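DNA gyrase, B subunit, truncated (Myxococcus xanthus, PDB 3CWV) probably catalyses, as a type II topoisomerase subunit, the ATP-dependent breakage, passage and rejoining of double-stranded DNA. Local coordinates at residues Q244-N258 and V296-R310. Sequence-based numbering, arbitrary orientation.
Sequences QWCEDEDSTLLSFAN and VAQGLTAIVAVSGPR
Thr252 N donates to Leu300 O (2.8 Å), the first of the backbone bonds that alternate between the parallel strands 252-257 and 300-307, down to Asn258 N on Val306 O. On the other side of strand 300-307 the end of strand 237-245 pairs antiparallel, Gln244 exchanging two bonds with Thr301. Strand 300-307 is thus the middle of a mixed sheet in the transducer-type domain of the GyrB family; the 37 intervening residues, more than half helical, link it to strand 252-257 as a beta-alpha-beta crossover through helix 267-284. The flat amide of Asn258, just past the strand end, pairs with both backbone groups of Gly308, much as another peptide group would: OD1 takes Gly308 N on a lone pair (2.9 Å), while ND2 gives to Gly308 O. At the opposite end Ser251 OG, small enough to sit beside Ala297 CB, donates to Ala297 O (2.7 Å); Leu300 N reaches this oxygen from the other face of its carbonyl, closing a type II turn with Gly299, where positive phi and nearby Cys246 O leave no place for a side chain. Trp245 NE1 points straight at Val296 O (3.1 Å, N-H...O angle 174°). Apolar side chains meet on both faces of the sheet: Leu300 lays CD1 over the indole's five-membered ring (CH-pi, 3.9 Å from CD1 to the centroid), and on the other Ile303 CG2 meets the edge of Phe256 at CE2 (4.0 Å).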
loop_
_atom_site.group_PDB
_atom_site.type_symbol
_atom_site.label_atom_id
_atom_site.label_comp_id
_atom_site.label_asym_id
_atom_site.label_seq_id
_atom_site.Cartn_x
_atom_site.Cartn_y
_atom_site.Cartn_z
ATOM N N GLN A 244 6.604 18.166 6.232
ATOM C CA GLN A 244 6.049 18.901 7.356
ATOM C C GLN A 244 7.124 19.067 8.417
ATOM O O GLN A 244 7.602 18.077 8.974
ATOM C CB GLN A 244 4.837 18.154 7.950
ATOM C CG GLN A 244 4.257 18.826 9.206
ATOM C CD GLN A 244 3.646 20.171 8.885
ATOM O OE1 GLN A 244 2.689 20.252 8.131
ATOM N NE2 GLN A 244 4.225 21.238 9.426
ATOM N N TRP A 245 7.498 20.324 8.676
ATOM C CA TRP A 245 8.472 20.666 9.693
ATOM C C TRP A 245 7.780 21.056 10.983
ATOM O O TRP A 245 6.742 21.716 10.968
ATOM C CB TRP A 245 9.359 21.819 9.236
ATOM C CG TRP A 245 10.445 21.427 8.288
ATOM C CD1 TRP A 245 11.691 20.970 8.608
ATOM C CD2 TRP A 245 10.391 21.477 6.864
ATOM N NE1 TRP A 245 12.422 20.745 7.471
ATOM C CE2 TRP A 245 11.640 21.039 6.383
ATOM C CE3 TRP A 245 9.405 21.845 5.945
ATOM C CZ2 TRP A 245 11.931 20.955 5.025
ATOM C CZ3 TRP A 245 9.700 21.765 4.591
ATOM C CH2 TRP A 245 10.951 21.319 4.150
ATOM N N CYS A 246 8.369 20.620 12.088
ATOM C CA CYS A 246 7.897 20.909 13.427
ATOM C C CYS A 246 9.121 21.359 14.208
ATOM O O CYS A 246 10.247 21.141 13.768
ATOM C CB CYS A 246 7.287 19.665 14.069
ATOM S SG CYS A 246 5.844 19.008 13.190
ATOM N N GLU A 247 8.926 21.987 15.361
ATOM C CA GLU A 247 10.091 22.434 16.115
ATOM C C GLU A 247 10.521 21.431 17.175
ATOM O O GLU A 247 10.358 21.654 18.376
ATOM C CB GLU A 247 9.919 23.850 16.674
ATOM C CG GLU A 247 8.633 24.108 17.408
ATOM C CD GLU A 247 8.809 25.153 18.498
ATOM O OE1 GLU A 247 8.039 25.123 19.494
ATOM O OE2 GLU A 247 9.732 25.993 18.354
ATOM N N ASP A 248 11.065 20.315 16.700
ATOM C CA ASP A 248 11.692 19.310 17.551
ATOM C C ASP A 248 12.882 18.665 16.838
ATOM O O ASP A 248 13.256 19.069 15.734
ATOM C CB ASP A 248 10.686 18.259 18.042
ATOM C CG ASP A 248 9.817 17.688 16.923
ATOM O OD1 ASP A 248 8.615 17.447 17.178
ATOM O OD2 ASP A 248 10.326 17.476 15.798
ATOM N N GLU A 249 13.481 17.672 17.479
ATOM C CA GLU A 249 14.746 17.133 17.005
ATOM C C GLU A 249 14.563 15.938 16.068
ATOM O O GLU A 249 15.428 15.649 15.234
ATOM C CB GLU A 249 15.623 16.740 18.201
ATOM C CG GLU A 249 17.133 16.872 17.953
ATOM C CD GLU A 249 17.572 18.314 17.703
ATOM O OE1 GLU A 249 18.662 18.509 17.117
ATOM O OE2 GLU A 249 16.833 19.249 18.087
ATOM N N ASP A 250 13.431 15.257 16.211
ATOM C CA ASP A 250 13.196 13.997 15.528
ATOM C C ASP A 250 12.938 14.202 14.043
ATOM O O ASP A 250 12.368 15.207 13.640
ATOM C CB ASP A 250 12.016 13.273 16.170
ATOM C CG ASP A 250 12.166 13.140 17.674
ATOM O OD1 ASP A 250 11.148 12.863 18.343
ATOM O OD2 ASP A 250 13.299 13.314 18.187
ATOM N N SER A 251 13.368 13.235 13.245
ATOM C CA SER A 251 13.198 13.261 11.796
ATOM C C SER A 251 12.490 11.978 11.393
ATOM O O SER A 251 12.780 10.918 11.941
ATOM C CB SER A 251 14.563 13.329 11.113
ATOM O OG SER A 251 14.456 13.791 9.774
ATOM N N THR A 252 11.547 12.082 10.462
ATOM C CA THR A 252 10.843 10.916 9.952
ATOM C C THR A 252 10.819 10.966 8.422
ATOM O O THR A 252 10.395 11.958 7.833
ATOM C CB THR A 252 9.406 10.833 10.539
ATOM O OG1 THR A 252 9.487 10.579 11.949
ATOM C CG2 THR A 252 8.582 9.728 9.874
ATOM N N LEU A 253 11.301 9.899 7.785
ATOM C CA LEU A 253 11.270 9.804 6.325
ATOM C C LEU A 253 10.699 8.437 5.940
ATOM O O LEU A 253 11.341 7.411 6.159
ATOM C CB LEU A 253 12.670 10.035 5.732
ATOM C CG LEU A 253 12.851 10.119 4.204
ATOM C CD1 LEU A 253 11.700 10.817 3.535
ATOM C CD2 LEU A 253 14.141 10.812 3.833
ATOM N N LEU A 254 9.471 8.437 5.421
ATOM C CA LEU A 254 8.777 7.211 5.008
ATOM C C LEU A 254 8.684 7.203 3.487
ATOM O O LEU A 254 8.199 8.171 2.898
ATOM C CB LEU A 254 7.346 7.220 5.541
ATOM C CG LEU A 254 6.949 6.725 6.942
ATOM C CD1 LEU A 254 8.100 6.563 7.935
ATOM C CD2 LEU A 254 5.790 7.567 7.515
ATOM N N SER A 255 9.151 6.133 2.845
ATOM C CA SER A 255 9.062 6.082 1.378
ATOM C C SER A 255 8.430 4.767 0.954
ATOM O O SER A 255 8.561 3.759 1.664
ATOM C CB SER A 255 10.420 6.270 0.722
ATOM O OG SER A 255 11.351 5.344 1.214
ATOM N N PHE A 256 7.726 4.794 -0.178
ATOM C CA PHE A 256 6.954 3.646 -0.652
ATOM C C PHE A 256 7.091 3.522 -2.156
ATOM O O PHE A 256 7.260 4.520 -2.835
ATOM C CB PHE A 256 5.457 3.836 -0.345
ATOM C CG PHE A 256 5.154 3.986 1.117
ATOM C CD1 PHE A 256 4.783 2.888 1.873
ATOM C CD2 PHE A 256 5.281 5.229 1.739
ATOM C CE1 PHE A 256 4.515 3.019 3.238
ATOM C CE2 PHE A 256 5.049 5.380 3.095
ATOM C CZ PHE A 256 4.644 4.277 3.849
ATOM N N ALA A 257 7.015 2.296 -2.667
ATOM C CA ALA A 257 6.828 2.076 -4.103
ATOM C C ALA A 257 5.669 1.120 -4.198
ATOM O O ALA A 257 5.689 0.037 -3.581
ATOM C CB ALA A 257 8.071 1.490 -4.718
ATOM N N ASN A 258 4.630 1.527 -4.922
ATOM C CA ASN A 258 3.346 0.822 -4.858
ATOM C C ASN A 258 2.925 0.419 -3.440
ATOM O O ASN A 258 2.549 -0.750 -3.186
ATOM C CB ASN A 258 3.310 -0.393 -5.800
ATOM C CG ASN A 258 3.143 0.010 -7.256
ATOM O OD1 ASN A 258 2.976 1.176 -7.558
ATOM N ND2 ASN A 258 3.190 -0.957 -8.158
ATOM N N VAL A 296 18.897 19.826 7.144
ATOM C CA VAL A 296 17.626 20.175 6.511
ATOM C C VAL A 296 16.462 19.389 7.115
ATOM O O VAL A 296 15.380 19.938 7.309
ATOM C CB VAL A 296 17.676 19.966 4.985
ATOM C CG1 VAL A 296 16.319 20.251 4.345
ATOM C CG2 VAL A 296 18.732 20.858 4.369
ATOM N N ALA A 297 16.701 18.120 7.448
ATOM C CA ALA A 297 15.641 17.207 7.921
ATOM C C ALA A 297 15.317 17.261 9.417
ATOM O O ALA A 297 14.455 16.507 9.891
ATOM C CB ALA A 297 15.971 15.766 7.519
ATOM N N GLN A 298 16.020 18.112 10.172
ATOM C CA GLN A 298 15.727 18.251 11.604
ATOM C C GLN A 298 14.295 18.727 11.784
ATOM O O GLN A 298 13.905 19.724 11.202
ATOM C CB GLN A 298 16.714 19.203 12.274
ATOM C CG GLN A 298 17.997 18.517 12.694
ATOM C CD GLN A 298 19.183 19.467 12.770
ATOM O OE1 GLN A 298 19.022 20.694 12.823
ATOM N NE2 GLN A 298 20.390 18.899 12.770
ATOM N N GLY A 299 13.504 17.981 12.550
ATOM C CA GLY A 299 12.089 18.295 12.726
ATOM C C GLY A 299 11.189 18.007 11.530
ATOM O O GLY A 299 9.992 18.292 11.577
ATOM N N LEU A 300 11.755 17.436 10.469
ATOM C CA LEU A 300 10.983 17.079 9.267
ATOM C C LEU A 300 10.308 15.708 9.351
ATOM O O LEU A 300 10.957 14.699 9.645
ATOM C CB LEU A 300 11.867 17.106 8.010
ATOM C CG LEU A 300 11.198 16.761 6.668
ATOM C CD1 LEU A 300 9.977 17.642 6.406
ATOM C CD2 LEU A 300 12.171 16.851 5.514
ATOM N N THR A 301 9.006 15.685 9.085
ATOM C CA THR A 301 8.300 14.457 8.759
ATOM C C THR A 301 8.031 14.541 7.251
ATOM O O THR A 301 7.325 15.439 6.782
ATOM C CB THR A 301 6.986 14.298 9.564
ATOM O OG1 THR A 301 7.273 14.263 10.969
ATOM C CG2 THR A 301 6.231 13.002 9.179
ATOM N N ALA A 302 8.631 13.621 6.491
ATOM C CA ALA A 302 8.498 13.610 5.032
ATOM C C ALA A 302 8.043 12.223 4.555
ATOM O O ALA A 302 8.457 11.185 5.096
ATOM C CB ALA A 302 9.830 14.005 4.367
ATOM N N ILE A 303 7.156 12.219 3.566
ATOM C CA ILE A 303 6.656 10.983 2.990
ATOM C C ILE A 303 6.774 11.099 1.471
ATOM O O ILE A 303 6.360 12.113 0.889
ATOM C CB ILE A 303 5.171 10.737 3.364
ATOM C CG1 ILE A 303 4.963 10.796 4.890
ATOM C CG2 ILE A 303 4.690 9.381 2.799
ATOM C CD1 ILE A 303 3.520 10.888 5.307
ATOM N N VAL A 304 7.351 10.072 0.841
ATOM C CA VAL A 304 7.540 10.039 -0.607
ATOM C C VAL A 304 7.047 8.684 -1.161
ATOM O O VAL A 304 7.587 7.653 -0.810
ATOM C CB VAL A 304 9.041 10.210 -0.983
ATOM C CG1 VAL A 304 9.207 10.111 -2.504
ATOM C CG2 VAL A 304 9.635 11.546 -0.420
ATOM N N ALA A 305 6.024 8.693 -2.017
ATOM C CA ALA A 305 5.413 7.464 -2.515
ATOM C C ALA A 305 5.398 7.503 -4.039
ATOM O O ALA A 305 4.881 8.452 -4.629
ATOM C CB ALA A 305 3.959 7.316 -1.997
ATOM N N VAL A 306 5.973 6.481 -4.666
ATOM C CA VAL A 306 5.883 6.374 -6.129
ATOM C C VAL A 306 5.000 5.187 -6.447
ATOM O O VAL A 306 4.933 4.241 -5.681
ATOM C CB VAL A 306 7.290 6.300 -6.801
ATOM C CG1 VAL A 306 8.054 5.054 -6.348
ATOM C CG2 VAL A 306 7.178 6.374 -8.348
ATOM N N SER A 307 4.251 5.248 -7.538
ATOM C CA SER A 307 3.421 4.115 -7.864
ATOM C C SER A 307 3.383 4.000 -9.390
ATOM O O SER A 307 3.653 4.988 -10.075
ATOM C CB SER A 307 2.017 4.313 -7.273
ATOM O OG SER A 307 1.288 5.334 -7.966
ATOM N N GLY A 308 3.069 2.814 -9.908
ATOM C CA GLY A 308 3.014 2.602 -11.349
ATOM C C GLY A 308 2.858 1.107 -11.632
ATOM O O GLY A 308 2.742 0.302 -10.695
ATOM N N PRO A 309 2.891 0.719 -12.920
ATOM C CA PRO A 309 2.785 -0.711 -13.248
ATOM C C PRO A 309 3.832 -1.512 -12.451
ATOM O O PRO A 309 4.983 -1.057 -12.336
ATOM C CB PRO A 309 3.097 -0.744 -14.752
ATOM C CG PRO A 309 2.633 0.638 -15.250
ATOM C CD PRO A 309 3.046 1.568 -14.121
ATOM N N ARG A 310 3.443 -2.662 -11.893
ATOM C CA ARG A 310 4.365 -3.485 -11.051
ATOM C C ARG A 310 5.683 -3.794 -11.759
ATOM O O ARG A 310 6.763 -3.841 -11.123
ATOM C CB ARG A 310 3.724 -4.831 -10.642
ATOM C CG ARG A 310 2.581 -4.787 -9.612
ATOM C CD ARG A 310 2.319 -6.199 -9.039
ATOM N NE ARG A 310 1.215 -6.281 -8.067
ATOM C CZ ARG A 310 -0.068 -6.498 -8.383
ATOM N NH1 ARG A 310 -0.427 -6.620 -9.651
ATOM N NH2 ARG A 310 -1.004 -6.591 -7.438
#